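PDB 5V9X: ATP-dependent DNA helicase from Mycobacterium smegmatis, which unwinds RNA:DNA hybrids by moving 3'-to-5' along a single-stranded DNA tracking strand, a motion presumably driven by ATP hydrolysis. Local coordinates for residues Val687-Asp692 against Trp697-His702; Asp736-Arg741 against Asp753-Asp758. All coordinates share one frame; numbering follows the deposited sequence.

Contact 1: residues Val687-Asp692 against Trp697-His702; sequences VERFRD and WRVILH
Trp697 lies between two arginines of the facing strand in an antiparallel beta hairpin formed by strands 684-691 and 697-702. Arg689 lays its aliphatic chain over one face of the indole, a CH-pi contact with CD 4.0 Å from the centroid of the six-membered ring, while CB of Arg691 sits over the opposite face, toward the rim. The Arg689 guanidinium is turned 76° from the indole plane, and its cation-pi contribution is at most weak. With CG of Arg691 wedged between its backbone N and carbonyl carbon (chi1 60°), that chain runs alongside the indole and brings NH1 to 3.7 Å from Trp697 CH2. On this same side of the sheet, Val687 CG1 packs against Val699 CG1.

The other side carries Phe690, whose ring receives Arg698 CB over one face in a CH-pi contact and Ile700 CD1 at its edge, the latter 3.7 Å from Phe690 CE1. The extended Arg698 chain brings CB, and beyond it CD, to CE2 and CZ of the Phe690 ring. The two strands are held in register by paired backbone bonds joining Glu688 to Ile700 and Phe690 to Arg698; the bond from Ile700 N to Glu688 O measures 2.7 Å.

Farther out, strand 854-859 pairs with the other edge of strand 684-691, and strand 737-742 pairs with the far edge of strand 697-702. Helix 865-870 packs on the Phe690 side through Ala867 and Leu870, which touch Ile700. The buried Glu688 carboxylate is held by hydrogen bonds to Ser864 and Thr860, which fix its rotation. Its plane is 13° from that of the His702 ring, and Glu688 OE1 lies obliquely to that ring, 3.1 Å from His702 CE1.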
# COMPACT_ATOMS: atom_id res chain seq x y z
N VAL A 687 9.88 25.10 17.01
CA VAL A 687 10.35 24.35 18.16
C VAL A 687 9.63 24.90 19.38
O VAL A 687 9.82 26.05 19.77
CB VAL A 687 11.87 24.43 18.31
CG1 VAL A 687 12.30 23.78 19.61
CG2 VAL A 687 12.54 23.75 17.12
N GLU A 688 8.78 24.07 19.99
CA GLU A 688 7.93 24.47 21.10
C GLU A 688 8.41 23.79 22.38
O GLU A 688 8.68 22.59 22.37
CB GLU A 688 6.47 24.12 20.82
CG GLU A 688 5.53 24.38 21.97
CD GLU A 688 4.08 24.18 21.59
OE1 GLU A 688 3.82 23.90 20.40
OE2 GLU A 688 3.21 24.30 22.47
N ARG A 689 8.50 24.56 23.46
CA ARG A 689 8.99 24.05 24.73
C ARG A 689 8.02 24.40 25.85
O ARG A 689 7.46 25.51 25.87
CB ARG A 689 10.38 24.60 25.05
CG ARG A 689 11.01 24.02 26.30
CD ARG A 689 12.40 24.57 26.56
NE ARG A 689 12.43 26.03 26.58
CZ ARG A 689 12.86 26.79 25.57
NH1 ARG A 689 13.31 26.21 24.47
NH2 ARG A 689 12.84 28.11 25.67
N PHE A 690 7.83 23.46 26.76
CA PHE A 690 7.03 23.67 27.96
C PHE A 690 7.49 22.67 29.00
O PHE A 690 8.20 21.71 28.70
CB PHE A 690 5.53 23.54 27.67
CG PHE A 690 5.13 22.23 27.06
CD1 PHE A 690 5.08 22.08 25.68
CD2 PHE A 690 4.80 21.14 27.85
CE1 PHE A 690 4.71 20.88 25.10
CE2 PHE A 690 4.44 19.93 27.28
CZ PHE A 690 4.39 19.80 25.91
N ARG A 691 7.08 22.90 30.25
CA ARG A 691 7.40 22.00 31.34
C ARG A 691 6.19 21.15 31.69
O ARG A 691 5.05 21.63 31.66
CB ARG A 691 7.88 22.77 32.58
CG ARG A 691 6.88 23.75 33.14
CD ARG A 691 7.36 24.32 34.47
NE ARG A 691 8.68 24.93 34.34
CZ ARG A 691 8.88 26.20 34.00
NH1 ARG A 691 10.11 26.68 33.92
NH2 ARG A 691 7.84 26.99 33.75
N ASP A 692 6.44 19.88 31.99
CA ASP A 692 5.38 18.97 32.36
C ASP A 692 4.78 19.37 33.71
O ASP A 692 5.37 20.14 34.48
CB ASP A 692 5.90 17.54 32.44
CG ASP A 692 4.84 16.50 32.13
OD1 ASP A 692 5.19 15.44 31.57
OD2 ASP A 692 3.65 16.76 32.41
N TRP A 697 10.90 19.06 31.33
CA TRP A 697 10.85 19.79 30.07
C TRP A 697 10.35 18.90 28.94
O TRP A 697 10.52 17.68 28.95
CB TRP A 697 12.23 20.34 29.71
CG TRP A 697 12.59 21.61 30.43
CD1 TRP A 697 13.62 21.80 31.29
CD2 TRP A 697 11.91 22.87 30.33
NE1 TRP A 697 13.64 23.09 31.74
CE2 TRP A 697 12.59 23.77 31.17
CE3 TRP A 697 10.79 23.31 29.62
CZ2 TRP A 697 12.19 25.10 31.31
CZ3 TRP A 697 10.40 24.63 29.77
CH2 TRP A 697 11.09 25.51 30.60
N ARG A 698 9.74 19.54 27.94
CA ARG A 698 9.30 18.86 26.73
C ARG A 698 9.51 19.80 25.55
O ARG A 698 8.90 20.87 25.49
CB ARG A 698 7.83 18.44 26.83
CG ARG A 698 7.66 16.96 27.13
CD ARG A 698 6.19 16.56 27.19
NE ARG A 698 6.05 15.12 27.36
CZ ARG A 698 6.19 14.49 28.53
NH1 ARG A 698 6.48 15.17 29.62
NH2 ARG A 698 6.04 13.17 28.59
N VAL A 699 10.38 19.39 24.63
CA VAL A 699 10.73 20.19 23.46
C VAL A 699 10.21 19.47 22.22
O VAL A 699 10.62 18.34 21.93
CB VAL A 699 12.25 20.41 23.37
CG1 VAL A 699 12.57 21.39 22.25
CG2 VAL A 699 12.79 20.92 24.70
N ILE A 700 9.31 20.12 21.50
CA ILE A 700 8.63 19.54 20.35
C ILE A 700 9.08 20.26 19.09
O ILE A 700 9.03 21.50 19.03
CB ILE A 700 7.10 19.61 20.50
CG1 ILE A 700 6.64 18.77 21.70
CG2 ILE A 700 6.41 19.14 19.24
CD1 ILE A 700 5.17 18.89 22.00
N LEU A 701 9.52 19.50 18.09
CA LEU A 701 9.81 20.04 16.77
C LEU A 701 8.56 19.89 15.91
O LEU A 701 8.04 18.78 15.77
CB LEU A 701 11.00 19.33 16.13
CG LEU A 701 11.22 19.64 14.64
CD1 LEU A 701 11.45 21.13 14.42
CD2 LEU A 701 12.39 18.83 14.09
N HIS A 702 8.09 20.99 15.34
CA HIS A 702 6.93 20.98 14.47
C HIS A 702 7.39 21.05 13.02
O HIS A 702 8.12 21.98 12.64
CB HIS A 702 5.99 22.14 14.78
CG HIS A 702 5.26 22.00 16.08
ND1 HIS A 702 5.87 22.14 17.30
CD2 HIS A 702 3.95 21.75 16.34
CE1 HIS A 702 4.97 21.98 18.26
NE2 HIS A 702 3.80 21.74 17.70

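Contact 2: residues Asp736-Arg741 against Asp753-Asp758; sequences DGIIVR and DLFVFD
The ring of Phe755 packs against two branched side chains, Ile738 and Val740, on strand 737-742 of a mixed five-stranded sheet, so that a loop residue joins the hydrophobic layer on one sheet face. Ile738 and Val740 are two apart on the strand and both aim their CB atoms toward the loop. Ile738 meets the ring at its edge, near the ring plane, its chain sliding past that of Phe755 in the opposite direction; CG2 comes to 4.1 Å from Phe755 CE1. Val740 comes from the opposite direction, and its CG2 lies obliquely to the ring, 4.1 Å from Phe755 CE1. Phe755 CE1 thus faces both methyl groups at once. Phe755 reaches them with CG anti to its own carbonyl carbon (chi1 -55°), on a short turn of helical backbone angles at 753-755.

Leu754, one residue earlier, adds a looser apolar contact with the other Val740 branch. Helix 707-725 packs over the same layer: its Leu721 touches both Val740 and Leu754, and its Leu713 touches Ile738. Strand 697-702 supplies further neighbours of Phe755 in Val699 and Leu701. The interface is entirely apolar and buried, with Val740 CG1 and Leu754 CD2 4.4 Å apart.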
# COMPACT_ATOMS: atom_id res chain seq x y z
N ASP A 736 4.19 14.46 11.99
CA ASP A 736 4.10 15.91 12.16
C ASP A 736 5.04 16.43 13.24
O ASP A 736 4.75 17.45 13.88
CB ASP A 736 2.67 16.33 12.46
CG ASP A 736 1.77 16.22 11.24
OD1 ASP A 736 2.15 15.51 10.29
OD2 ASP A 736 0.69 16.86 11.23
N GLY A 737 6.17 15.76 13.46
CA GLY A 737 7.20 16.33 14.30
C GLY A 737 7.90 15.28 15.14
O GLY A 737 7.75 14.07 14.92
N ILE A 738 8.67 15.76 16.11
CA ILE A 738 9.47 14.93 17.00
C ILE A 738 9.29 15.44 18.42
O ILE A 738 9.36 16.65 18.67
CB ILE A 738 10.97 14.94 16.61
CG1 ILE A 738 11.17 14.28 15.24
CG2 ILE A 738 11.82 14.26 17.67
CD1 ILE A 738 12.60 14.33 14.75
N ILE A 739 9.06 14.52 19.36
CA ILE A 739 8.84 14.85 20.76
C ILE A 739 10.08 14.46 21.56
O ILE A 739 10.53 13.31 21.49
CB ILE A 739 7.59 14.14 21.32
CG1 ILE A 739 6.37 14.45 20.46
CG2 ILE A 739 7.35 14.56 22.76
CD1 ILE A 739 5.12 13.70 20.88
N VAL A 740 10.61 15.41 22.32
CA VAL A 740 11.75 15.19 23.21
C VAL A 740 11.32 15.54 24.63
O VAL A 740 10.57 16.50 24.84
CB VAL A 740 12.97 16.02 22.78
CG1 VAL A 740 14.13 15.83 23.74
CG2 VAL A 740 13.40 15.66 21.36
N ARG A 741 11.79 14.75 25.60
CA ARG A 741 11.52 15.01 27.01
C ARG A 741 12.84 15.02 27.77
O ARG A 741 13.65 14.10 27.63
CB ARG A 741 10.57 13.96 27.60
CG ARG A 741 10.45 14.02 29.12
CD ARG A 741 9.30 13.16 29.63
NE ARG A 741 9.70 12.35 30.77
CZ ARG A 741 9.90 11.04 30.72
NH1 ARG A 741 9.71 10.39 29.59
NH2 ARG A 741 10.26 10.38 31.81
N ASP A 753 18.67 24.30 18.28
CA ASP A 753 19.84 23.77 17.59
C ASP A 753 19.99 22.27 17.77
O ASP A 753 20.79 21.65 17.06
CB ASP A 753 21.10 24.48 18.09
CG ASP A 753 21.02 25.99 17.94
OD1 ASP A 753 20.27 26.63 18.72
OD2 ASP A 753 21.70 26.54 17.05
N LEU A 754 19.23 21.68 18.69
CA LEU A 754 19.26 20.23 18.90
C LEU A 754 18.86 19.48 17.63
O LEU A 754 19.42 18.42 17.32
CB LEU A 754 18.33 19.86 20.06
CG LEU A 754 18.10 18.39 20.39
CD1 LEU A 754 19.41 17.71 20.75
CD2 LEU A 754 17.11 18.28 21.54
N PHE A 755 17.90 20.02 16.88
CA PHE A 755 17.41 19.35 15.68
C PHE A 755 18.22 19.66 14.43
O PHE A 755 18.16 18.90 13.46
CB PHE A 755 15.94 19.73 15.44
CG PHE A 755 15.04 19.45 16.61
CD1 PHE A 755 14.56 18.18 16.85
CD2 PHE A 755 14.69 20.47 17.48
CE1 PHE A 755 13.73 17.92 17.93
CE2 PHE A 755 13.86 20.22 18.56
CZ PHE A 755 13.38 18.95 18.79
N VAL A 756 18.98 20.75 14.43
CA VAL A 756 19.66 21.22 13.23
C VAL A 756 20.99 20.49 13.08
O VAL A 756 21.80 20.45 14.01
CB VAL A 756 19.87 22.74 13.28
CG1 VAL A 756 20.59 23.22 12.02
CG2 VAL A 756 18.54 23.44 13.45
N PHE A 757 21.22 19.93 11.89
CA PHE A 757 22.46 19.24 11.56
C PHE A 757 22.98 19.75 10.22
O PHE A 757 22.22 20.30 9.41
CB PHE A 757 22.28 17.72 11.50
CG PHE A 757 22.13 17.07 12.84
CD1 PHE A 757 20.94 17.16 13.55
CD2 PHE A 757 23.18 16.35 13.40
CE1 PHE A 757 20.80 16.55 14.79
CE2 PHE A 757 23.05 15.74 14.63
CZ PHE A 757 21.86 15.84 15.33
N ASP A 758 24.27 19.55 9.99
CA ASP A 758 24.86 19.87 8.69
C ASP A 758 24.44 18.84 7.65
O ASP A 758 24.22 17.67 7.96
CB ASP A 758 26.38 19.94 8.79
CG ASP A 758 26.87 21.25 9.38
OD1 ASP A 758 26.34 22.31 9.02
OD2 ASP A 758 27.80 21.21 10.22

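Overall arrangement
Contacts 1 and 2 illustrate how neighbouring strands pass a packing surface from one to the next. Their centres are 10 Å apart, and strands 697-702 and 737-742 are adjacent and antiparallel in the sheet. Probable hydrogen bonds join them, from Val699 N to Val740 O and from Leu701 N to Ile738 O, each 2.9 Å. Phe755 of contact 2 also reaches contact 1, with CE1 3.6 Å from Leu701 CB, so the hydrophobic layer continues across both strands. Both lie within the DEAD/H associated region, and each comes to about 10 Å, nearest atom, from the bound DNA. The AMP-PNP pocket is built from residues between 41 and 420, so neither contact contributes to it.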